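Long-range contact in pyruvate kinase (PDB 3QTG), which catalyses the last step of glycolysis, transferring the phosphoryl group of phosphoenolpyruvate to ADP to give pyruvate and ATP, with the help of a divalent metal cation: residues Arg138-Val143 against Val154-Gly159. Numbering follows the deposited sequence.
Sequences RLRLKV and VAESSG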
# COMPACT_ATOMS: atom_id res chain seq x y z
N ARG A 138 35.27 -16.32 -32.17
CA ARG A 138 36.59 -15.75 -32.52
C ARG A 138 36.80 -15.49 -34.02
O ARG A 138 37.75 -14.79 -34.42
CB ARG A 138 37.73 -16.65 -32.02
CG ARG A 138 37.72 -16.93 -30.51
CD ARG A 138 39.10 -17.44 -30.03
NE ARG A 138 39.04 -17.92 -28.64
CZ ARG A 138 39.26 -17.17 -27.55
NH1 ARG A 138 39.57 -15.88 -27.66
NH2 ARG A 138 39.17 -17.73 -26.35
N LEU A 139 35.98 -16.09 -34.86
CA LEU A 139 36.01 -15.81 -36.28
C LEU A 139 34.63 -15.32 -36.64
O LEU A 139 33.66 -16.07 -36.52
CB LEU A 139 36.41 -17.06 -37.09
CG LEU A 139 36.60 -16.95 -38.62
CD1 LEU A 139 37.34 -15.68 -39.08
CD2 LEU A 139 37.30 -18.22 -39.18
N ARG A 140 34.53 -14.05 -37.01
CA ARG A 140 33.28 -13.48 -37.45
C ARG A 140 33.35 -13.23 -38.94
O ARG A 140 34.40 -12.85 -39.46
CB ARG A 140 32.98 -12.17 -36.72
CG ARG A 140 33.22 -12.24 -35.22
CD ARG A 140 33.21 -10.86 -34.57
NE ARG A 140 31.85 -10.52 -34.14
CZ ARG A 140 31.06 -9.72 -34.82
NH1 ARG A 140 31.51 -9.16 -35.91
NH2 ARG A 140 29.84 -9.45 -34.40
N LEU A 141 32.24 -13.48 -39.62
CA LEU A 141 32.15 -13.25 -41.05
C LEU A 141 30.87 -12.50 -41.34
O LEU A 141 29.79 -12.90 -40.90
CB LEU A 141 32.14 -14.56 -41.86
CG LEU A 141 32.99 -15.85 -41.82
CD1 LEU A 141 34.16 -15.92 -42.86
CD2 LEU A 141 33.40 -16.33 -40.41
N LYS A 142 30.99 -11.42 -42.11
CA LYS A 142 29.85 -10.56 -42.43
C LYS A 142 29.24 -11.03 -43.75
O LYS A 142 29.91 -11.02 -44.77
CB LYS A 142 30.35 -9.12 -42.60
CG LYS A 142 29.58 -8.05 -41.88
CD LYS A 142 28.07 -8.15 -42.00
CE LYS A 142 27.43 -7.11 -41.08
NZ LYS A 142 27.73 -5.72 -41.54
N VAL A 143 27.97 -11.42 -43.74
CA VAL A 143 27.28 -11.92 -44.94
C VAL A 143 26.96 -10.82 -45.98
O VAL A 143 26.24 -9.86 -45.71
CB VAL A 143 26.01 -12.73 -44.57
CG1 VAL A 143 25.32 -13.29 -45.82
CG2 VAL A 143 26.37 -13.87 -43.61
N VAL A 154 32.30 -11.95 -45.63
CA VAL A 154 33.65 -11.39 -45.55
C VAL A 154 34.19 -11.64 -44.16
O VAL A 154 33.54 -11.27 -43.16
CB VAL A 154 33.66 -9.85 -45.85
CG1 VAL A 154 35.02 -9.22 -45.52
CG2 VAL A 154 33.29 -9.59 -47.30
N ALA A 155 35.37 -12.25 -44.09
CA ALA A 155 36.03 -12.53 -42.83
C ALA A 155 36.54 -11.22 -42.21
O ALA A 155 37.20 -10.41 -42.88
CB ALA A 155 37.15 -13.50 -43.04
N GLU A 156 36.20 -11.02 -40.94
CA GLU A 156 36.60 -9.83 -40.20
C GLU A 156 38.00 -10.02 -39.61
O GLU A 156 38.63 -9.05 -39.22
CB GLU A 156 35.56 -9.50 -39.13
CG GLU A 156 34.22 -9.14 -39.73
CD GLU A 156 33.12 -8.85 -38.71
OE1 GLU A 156 33.42 -8.63 -37.50
OE2 GLU A 156 31.94 -8.83 -39.12
N SER A 157 38.49 -11.26 -39.59
CA SER A 157 39.86 -11.57 -39.22
C SER A 157 40.33 -12.88 -39.87
O SER A 157 39.55 -13.57 -40.53
CB SER A 157 40.03 -11.63 -37.69
OG SER A 157 39.24 -12.67 -37.14
N SER A 158 41.62 -13.18 -39.72
CA SER A 158 42.21 -14.44 -40.16
C SER A 158 41.83 -15.60 -39.26
O SER A 158 41.46 -15.41 -38.10
CB SER A 158 43.73 -14.32 -40.21
OG SER A 158 44.13 -13.72 -41.42
N GLY A 159 41.93 -16.82 -39.79
CA GLY A 159 41.48 -17.99 -39.06
C GLY A 159 41.54 -19.24 -39.91
O GLY A 159 41.73 -19.17 -41.13
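R140, L141 and K142 meet V154 and A155, with E156 just beyond the strand, as the two arms of an antiparallel beta hairpin, strands 139-146 and 150-155, inside the mixed sheet that follows the third strand of the TIM barrel, the B domain of pyruvate kinases. The hairpin illustrates how the two kinds of antiparallel pair alternate. K142 and V154 form the hydrogen-bonded pair, with V154 N to K142 O at 2.7 Å and K142 N to V154 O at 2.8 Å. L141 and A155, both buried, follow as the non-hydrogen-bonded pair, L141 CD1 resting 3.9 Å from A155 CB. A nearly straight bond, E156 N to R140 O (3.0 Å), adds one more backbone link just past the end of strand 150-155. Beyond it the chain draws off, L139 CA and S157 CA lying 6.4 Å apart, and L139 still touches it: with CG anti to the backbone N (chi1 -176°), CD1 comes to 3.4 Å from S157 O.

On the other face E156 reaches back across the hairpin in a short, bent salt bridge, R140 NH1 to E156 OE1 (2.5 Å, 131°). OE1 lies close to the guanidinium plane but is reached on its syn side from somewhat out of the carboxylate plane, the two planes being turned 47° apart; OE2 leans over K142 CG at 3.7 Å. R140 NH2 makes a second salt bridge, to E170. An alanine here instead of E156 would remove the carboxylate and probably leave R140 NH1 without its mate across the hairpin. The chemistry is thus two-sided: apolar contact on the L141 face, and on the R140 face an arginine shared between two acids, whose positive charge is likely to favour the ionised form of E156.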